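Local structure of mandelate racemase/muconate lactonizing protein (3VC5) at residues 93-98 against 133-138; 152-157 against 317-322. The protein probably catalyses the magnesium-dependent dehydration of D-glucarate to 5-dehydro-4-deoxy-D-glucarate, as a member of the mandelate racemase branch of the enolase superfamily. All blocks are in the same frame, centred on the assembly; numbering follows the deposited sequence.

E135 links the two contacts, whose centres lie 13 Å apart. Its CG packs on L95 in contact 1, and its carboxylate reaches the helix of contact 2 at the first turn of 318-330, with E135 OE1 2.8 Å from L318 N and E135 OE2 2.9 Å from V319 N, both probable hydrogen bonds. V136 CG2 adds packing, 4.1 Å from L318 CG. Both contacts also touch the second subunit. They lie away from the active site, where D239, E264 and N287 are the magnesium ligands, though this chain carries no metal, and K211 and H338 are the predicted proton acceptors. Contact 2 connects to that site indirectly: helix 318-330 leads into strand 334-337, just before H338.

Contact 1 (93-98 against 133-138); sequences YALHRI and AFEVAC
C138 meets two aliphatic side chains of the facing helix, and the packing is closest here: its CB lies 3.9 Å from L95 CD2, and its SG lies 3.8 Å from I98 CD1. With SG anti to the carbonyl carbon (chi1 -74°), the sulfur reaches the end of the isoleucine chain while CB is left to the leucine. A small cysteine suits this buried place, CB and SG each meeting one aliphatic chain. One turn earlier, E135 CG sits before the fork of L95, 4.1 Å from both L95 CD1 and L95 CD2, and the two side chains pass at a slant. This joins the first turn of helix 95-106 to the long helix 123-146 within the N-terminal capping domain of the enolase superfamily, in which helices pack beside an antiparallel three-stranded sheet. The glutamate serves two ends: its chain bends at chi2 (-112°), leaving the CG methylene for the leucine and carrying the carboxylate off to the backbone N-H groups of L318 and V319. Packing loosens at F134, whose CB stays 4.6 Å from I98 CG2; its ring leads away towards V56 and helix 74-85. On the outer side of helix 95-106 polar residues take over. The long, charged R97 lies exposed, and H96 NE2 makes weak hydrogen bonds to L154 O and A356 O of the second subunit.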
ATOM      1  N   TYR A  93       6.042  16.629  -4.533  1.00 24.82           N
ATOM      2  CA  TYR A  93       5.849  15.235  -4.960  1.00 25.00           C
ATOM      3  C   TYR A  93       6.830  14.335  -4.232  1.00 25.68           C
ATOM      4  O   TYR A  93       6.676  13.103  -4.256  1.00 27.05           O
ATOM      5  CB  TYR A  93       6.056  15.066  -6.480  1.00 25.14           C
ATOM      6  CG  TYR A  93       4.991  15.755  -7.287  1.00 25.92           C
ATOM      7  CD1 TYR A  93       3.841  15.081  -7.675  1.00 30.19           C
ATOM      8  CD2 TYR A  93       5.125  17.099  -7.644  1.00 27.23           C
ATOM      9  CE1 TYR A  93       2.828  15.730  -8.422  1.00 29.72           C
ATOM     10  CE2 TYR A  93       4.131  17.749  -8.370  1.00 29.40           C
ATOM     11  CZ  TYR A  93       2.988  17.064  -8.751  1.00 29.31           C
ATOM     12  OH  TYR A  93       2.013  17.724  -9.480  1.00 34.88           O
ATOM     13  N   ALA A  94       7.840  14.932  -3.605  1.00 23.21           N
ATOM     14  CA  ALA A  94       8.927  14.119  -3.005  1.00 22.78           C
ATOM     15  C   ALA A  94       8.582  13.673  -1.589  1.00 25.68           C
ATOM     16  O   ALA A  94       9.276  14.028  -0.626  1.00 24.51           O
ATOM     17  CB  ALA A  94      10.235  14.886  -3.011  1.00 27.46           C
ATOM     18  N   LEU A  95       7.517  12.869  -1.479  1.00 22.50           N
ATOM     19  CA  LEU A  95       6.991  12.484  -0.179  1.00 23.04           C
ATOM     20  C   LEU A  95       7.964  11.601   0.582  1.00 22.50           C
ATOM     21  O   LEU A  95       8.057  11.729   1.798  1.00 23.80           O
ATOM     22  CB  LEU A  95       5.650  11.780  -0.301  1.00 25.83           C
ATOM     23  CG  LEU A  95       4.503  12.655  -0.793  1.00 29.04           C
ATOM     24  CD1 LEU A  95       3.193  11.825  -0.886  1.00 33.89           C
ATOM     25  CD2 LEU A  95       4.338  13.875   0.080  1.00 33.28           C
ATOM     26  N   HIS A  96       8.677  10.711  -0.110  1.00 23.74           N
ATOM     27  CA  HIS A  96       9.677   9.886   0.578  1.00 24.85           C
ATOM     28  C   HIS A  96      10.781  10.755   1.174  1.00 25.75           C
ATOM     29  O   HIS A  96      11.216  10.536   2.305  1.00 25.64           O
ATOM     30  CB  HIS A  96      10.283   8.813  -0.346  1.00 24.59           C
ATOM     31  CG  HIS A  96       9.298   7.806  -0.859  1.00 22.31           C
ATOM     32  ND1 HIS A  96       8.446   7.097  -0.036  1.00 29.64           N
ATOM     33  CD2 HIS A  96       9.032   7.390  -2.123  1.00 26.43           C
ATOM     34  CE1 HIS A  96       7.695   6.290  -0.771  1.00 34.77           C
ATOM     35  NE2 HIS A  96       8.028   6.449  -2.041  1.00 30.54           N
ATOM     36  N   ARG A  97      11.238  11.747   0.411  1.00 23.98           N
ATOM     37  CA  ARG A  97      12.275  12.643   0.893  1.00 23.88           C
ATOM     38  C   ARG A  97      11.779  13.501   2.068  1.00 23.70           C
ATOM     39  O   ARG A  97      12.502  13.723   3.039  1.00 25.69           O
ATOM     40  CB  ARG A  97      12.750  13.526  -0.255  1.00 27.76           C
ATOM     41  CG  ARG A  97      14.078  14.170  -0.024  1.00 37.53           C
ATOM     42  CD  ARG A  97      14.687  14.731  -1.341  1.00 49.49           C
ATOM     43  NE  ARG A  97      15.950  15.401  -1.068  1.00 62.12           N
ATOM     44  CZ  ARG A  97      16.524  16.290  -1.873  1.00 62.18           C
ATOM     45  NH1 ARG A  97      15.938  16.628  -3.009  1.00 68.95           N
ATOM     46  NH2 ARG A  97      17.681  16.845  -1.537  1.00 69.15           N
ATOM     47  N   ILE A  98      10.558  14.019   1.961  1.00 24.01           N
ATOM     48  CA  ILE A  98       9.979  14.780   3.063  1.00 23.38           C
ATOM     49  C   ILE A  98       9.843  13.904   4.320  1.00 21.51           C
ATOM     50  O   ILE A  98      10.144  14.333   5.441  1.00 22.27           O
ATOM     51  CB  ILE A  98       8.602  15.389   2.641  1.00 22.46           C
ATOM     52  CG1 ILE A  98       8.825  16.465   1.580  1.00 25.11           C
ATOM     53  CG2 ILE A  98       7.820  15.927   3.856  1.00 24.44           C
ATOM     54  CD1 ILE A  98       7.545  16.885   0.853  1.00 25.50           C
ATOM     55  N   ALA A 133       0.773  15.854   8.841  1.00 24.01           N
ATOM     56  CA  ALA A 133       0.280  17.222   8.547  1.00 28.68           C
ATOM     57  C   ALA A 133       0.847  17.750   7.212  1.00 27.54           C
ATOM     58  O   ALA A 133       0.147  18.407   6.399  1.00 29.61           O
ATOM     59  CB  ALA A 133       0.649  18.186   9.681  1.00 40.11           C
ATOM     60  N   PHE A 134       2.115  17.459   6.974  1.00 21.67           N
ATOM     61  CA  PHE A 134       2.728  17.934   5.741  1.00 22.08           C
ATOM     62  C   PHE A 134       2.267  17.125   4.523  1.00 23.40           C
ATOM     63  O   PHE A 134       2.088  17.672   3.425  1.00 21.98           O
ATOM     64  CB  PHE A 134       4.234  17.870   5.904  1.00 22.69           C
ATOM     65  CG  PHE A 134       4.728  18.624   7.119  1.00 22.58           C
ATOM     66  CD1 PHE A 134       4.524  20.005   7.240  1.00 23.65           C
ATOM     67  CD2 PHE A 134       5.398  17.963   8.140  1.00 24.35           C
ATOM     68  CE1 PHE A 134       4.983  20.698   8.363  1.00 23.98           C
ATOM     69  CE2 PHE A 134       5.844  18.639   9.263  1.00 28.90           C
ATOM     70  CZ  PHE A 134       5.653  20.013   9.372  1.00 22.71           C
ATOM     71  N   GLU A 135       2.103  15.812   4.692  1.00 22.11           N
ATOM     72  CA  GLU A 135       1.741  14.964   3.557  1.00 23.00           C
ATOM     73  C   GLU A 135       0.371  15.372   3.004  1.00 22.38           C
ATOM     74  O   GLU A 135       0.184  15.458   1.792  1.00 23.34           O
ATOM     75  CB  GLU A 135       1.760  13.495   3.943  1.00 21.89           C
ATOM     76  CG  GLU A 135       1.528  12.554   2.754  1.00 23.43           C
ATOM     77  CD  GLU A 135       0.204  11.803   2.800  1.00 22.47           C
ATOM     78  OE1 GLU A 135      -0.766  12.276   3.434  1.00 23.65           O
ATOM     79  OE2 GLU A 135       0.132  10.700   2.191  1.00 24.93           O
ATOM     80  N   VAL A 136      -0.600  15.554   3.899  1.00 19.53           N
ATOM     81  CA  VAL A 136      -1.933  15.992   3.480  1.00 21.27           C
ATOM     82  C   VAL A 136      -1.847  17.315   2.710  1.00 22.32           C
ATOM     83  O   VAL A 136      -2.498  17.468   1.646  1.00 21.41           O
ATOM     84  CB  VAL A 136      -2.910  16.087   4.704  1.00 20.65           C
ATOM     85  CG1 VAL A 136      -4.226  16.791   4.308  1.00 22.60           C
ATOM     86  CG2 VAL A 136      -3.128  14.719   5.260  1.00 22.98           C
ATOM     87  N   ALA A 137      -1.049  18.257   3.206  1.00 21.39           N
ATOM     88  CA  ALA A 137      -0.900  19.588   2.533  1.00 22.20           C
ATOM     89  C   ALA A 137      -0.243  19.431   1.145  1.00 22.42           C
ATOM     90  O   ALA A 137      -0.639  20.084   0.166  1.00 22.64           O
ATOM     91  CB  ALA A 137      -0.068  20.518   3.395  1.00 23.12           C
ATOM     92  N   CYS A 138       0.722  18.527   1.040  1.00 22.16           N
ATOM     93  CA  CYS A 138       1.388  18.276  -0.251  1.00 22.04           C
ATOM     94  C   CYS A 138       0.395  17.632  -1.232  1.00 22.63           C
ATOM     95  O   CYS A 138       0.405  17.933  -2.427  1.00 24.34           O
ATOM     96  CB  CYS A 138       2.646  17.384  -0.064  1.00 22.60           C
ATOM     97  SG  CYS A 138       3.990  18.318   0.669  1.00 26.52           S
TER

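Contact 2 (152-157 against 317-322)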
ATOM      1  N   ASP A 152      -8.542  11.475  -6.426  1.00 24.56           N
ATOM      2  CA  ASP A 152      -7.976  11.040  -7.722  1.00 25.80           C
ATOM      3  C   ASP A 152      -6.484  10.657  -7.633  1.00 28.31           C
ATOM      4  O   ASP A 152      -5.987   9.879  -8.473  1.00 36.28           O
ATOM      5  CB  ASP A 152      -8.178  12.104  -8.807  1.00 26.12           C
ATOM      6  CG  ASP A 152      -9.550  12.046  -9.436  1.00 29.21           C
ATOM      7  OD1 ASP A 152     -10.331  11.092  -9.145  1.00 29.42           O
ATOM      8  OD2 ASP A 152      -9.854  12.972 -10.220  1.00 29.75           O
ATOM      9  N   LEU A 153      -5.766  11.209  -6.645  1.00 26.66           N
ATOM     10  CA  LEU A 153      -4.370  10.837  -6.379  1.00 28.89           C
ATOM     11  C   LEU A 153      -4.276   9.484  -5.688  1.00 30.85           C
ATOM     12  O   LEU A 153      -3.194   8.937  -5.541  1.00 33.81           O
ATOM     13  CB  LEU A 153      -3.658  11.898  -5.530  1.00 25.91           C
ATOM     14  CG  LEU A 153      -3.859  13.355  -6.024  1.00 27.02           C
ATOM     15  CD1 LEU A 153      -3.258  14.354  -5.009  1.00 26.58           C
ATOM     16  CD2 LEU A 153      -3.268  13.552  -7.428  1.00 30.01           C
ATOM     17  N   LEU A 154      -5.414   8.971  -5.239  1.00 26.67           N
ATOM     18  CA  LEU A 154      -5.466   7.725  -4.490  1.00 26.02           C
ATOM     19  C   LEU A 154      -6.245   6.673  -5.264  1.00 27.66           C
ATOM     20  O   LEU A 154      -6.682   5.669  -4.679  1.00 27.91           O
ATOM     21  CB  LEU A 154      -6.142   7.981  -3.126  1.00 26.21           C
ATOM     22  CG  LEU A 154      -5.459   9.014  -2.209  1.00 28.38           C
ATOM     23  CD1 LEU A 154      -6.302   9.269  -0.974  1.00 26.69           C
ATOM     24  CD2 LEU A 154      -4.057   8.549  -1.809  1.00 31.00           C
ATOM     25  N   GLY A 155      -6.436   6.896  -6.570  1.00 27.57           N
ATOM     26  CA  GLY A 155      -7.087   5.894  -7.413  1.00 26.61           C
ATOM     27  C   GLY A 155      -8.511   6.230  -7.848  1.00 26.66           C
ATOM     28  O   GLY A 155      -9.147   5.437  -8.580  1.00 25.89           O
ATOM     29  N   GLY A 156      -9.012   7.391  -7.407  1.00 25.36           N
ATOM     30  CA  GLY A 156     -10.375   7.835  -7.754  1.00 28.16           C
ATOM     31  C   GLY A 156     -11.402   7.343  -6.737  1.00 26.96           C
ATOM     32  O   GLY A 156     -11.217   6.292  -6.117  1.00 29.75           O
ATOM     33  N   LYS A 157     -12.458   8.123  -6.514  1.00 26.89           N
ATOM     34  CA  LYS A 157     -13.464   7.733  -5.541  1.00 25.85           C
ATOM     35  C   LYS A 157     -14.189   6.484  -5.997  1.00 28.90           C
ATOM     36  O   LYS A 157     -14.537   6.337  -7.187  1.00 29.53           O
ATOM     37  CB  LYS A 157     -14.470   8.845  -5.302  1.00 28.97           C
ATOM     38  CG  LYS A 157     -15.331   9.192  -6.484  1.00 32.80           C
ATOM     39  CD  LYS A 157     -16.131  10.486  -6.222  1.00 37.43           C
ATOM     40  CE  LYS A 157     -16.973  10.857  -7.462  1.00 43.14           C
ATOM     41  NZ  LYS A 157     -17.868  12.011  -7.243  1.00 45.93           N
ATOM     42  N   GLY A 317      -0.341   9.744   7.260  1.00 20.99           N
ATOM     43  CA  GLY A 317      -0.854  10.385   6.059  1.00 21.12           C
ATOM     44  C   GLY A 317      -1.770   9.513   5.226  1.00 22.14           C
ATOM     45  O   GLY A 317      -2.003   8.320   5.542  1.00 21.42           O
ATOM     46  N   LEU A 318      -2.295  10.088   4.139  1.00 21.07           N
ATOM     47  CA  LEU A 318      -3.275   9.365   3.352  1.00 20.97           C
ATOM     48  C   LEU A 318      -2.707   8.158   2.583  1.00 20.17           C
ATOM     49  O   LEU A 318      -3.316   7.080   2.546  1.00 21.94           O
ATOM     50  CB  LEU A 318      -4.017  10.305   2.398  1.00 21.49           C
ATOM     51  CG  LEU A 318      -4.507  11.609   3.048  1.00 21.61           C
ATOM     52  CD1 LEU A 318      -5.410  12.316   2.054  1.00 25.71           C
ATOM     53  CD2 LEU A 318      -5.275  11.352   4.366  1.00 20.89           C
ATOM     54  N   VAL A 319      -1.582   8.352   1.907  1.00 21.30           N
ATOM     55  CA  VAL A 319      -1.008   7.249   1.147  1.00 23.68           C
ATOM     56  C   VAL A 319      -0.604   6.078   2.044  1.00 22.97           C
ATOM     57  O   VAL A 319      -0.983   4.922   1.741  1.00 22.57           O
ATOM     58  CB  VAL A 319       0.182   7.726   0.275  1.00 24.07           C
ATOM     59  CG1 VAL A 319       0.803   6.549  -0.449  1.00 26.03           C
ATOM     60  CG2 VAL A 319      -0.321   8.754  -0.709  1.00 23.94           C
ATOM     61  N   ARG A 320       0.100   6.349   3.148  1.00 21.33           N
ATOM     62  CA  ARG A 320       0.481   5.252   4.056  1.00 20.74           C
ATOM     63  C   ARG A 320      -0.772   4.548   4.601  1.00 21.83           C
ATOM     64  O   ARG A 320      -0.809   3.315   4.709  1.00 21.68           O
ATOM     65  CB  ARG A 320       1.374   5.737   5.198  1.00 22.15           C
ATOM     66  CG  ARG A 320       2.832   5.998   4.797  1.00 26.52           C
ATOM     67  CD  ARG A 320       3.727   6.479   5.931  1.00 34.76           C
ATOM     68  NE  ARG A 320       3.736   5.677   7.168  1.00 40.84           N
ATOM     69  CZ  ARG A 320       4.704   4.825   7.512  1.00 44.35           C
ATOM     70  NH1 ARG A 320       5.719   4.628   6.679  1.00 42.14           N
ATOM     71  NH2 ARG A 320       4.648   4.159   8.680  1.00 29.17           N
ATOM     72  N   SER A 321      -1.802   5.332   4.897  1.00 20.22           N
ATOM     73  CA  SER A 321      -3.063   4.748   5.394  1.00 19.48           C
ATOM     74  C   SER A 321      -3.658   3.830   4.329  1.00 22.88           C
ATOM     75  O   SER A 321      -4.171   2.745   4.656  1.00 22.02           O
ATOM     76  CB  SER A 321      -4.057   5.825   5.808  1.00 21.11           C
ATOM     77  OG  SER A 321      -3.579   6.545   6.933  1.00 23.15           O
ATOM     78  N   ALA A 322      -3.663   4.293   3.067  1.00 22.30           N
ATOM     79  CA  ALA A 322      -4.156   3.442   1.974  1.00 21.44           C
ATOM     80  C   ALA A 322      -3.370   2.123   1.875  1.00 21.79           C
ATOM     81  O   ALA A 322      -3.963   1.063   1.642  1.00 23.94           O
ATOM     82  CB  ALA A 322      -4.137   4.205   0.613  1.00 22.76           C
TER
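L154 reaches across to the first turn of helix 318-330 and, of its segment, makes nearly all of the contact. At its base CB is 5.7 Å from A322 CB, a stalk rather than a touching group. CG, set anti to the carbonyl carbon (chi1 -60°), carries the fork forward, and the two methyls part. CD1 goes to the backbone end of L318, 4.2 Å from L318 CB. CD2 meets V319 CG2 at 3.9 Å, the two side chains slanting past each other, and stays a looser 5.0 Å from A322 CB. A branched tip suits this place because one leucine can serve two successive residues of a helix. The beta-branched V319 holds its CG2 close to the helix surface, while the L318 side chain also packs on L139 and L353. Beyond L154 the chain swings off through G155 and G156, both at positive phi (107° and 90°), where a CB would press on the carbonyl O of the preceding residue; G155 makes backbone hydrogen bonds to the second subunit. The same holds for a CB at G317, the N-cap of the facing helix. G317 O is gripped twice, by S321 N at 3.1 Å and by S321 OG at 2.8 Å, from opposite faces of its carbonyl plane, so the serine hydroxyl reinforces the first helical turn. Here the linker following the capping-domain helices rests on the outer helix of a beta-alpha unit, between strands 307-310 and 334-337 of the modified TIM barrel that characterises the enolase superfamily.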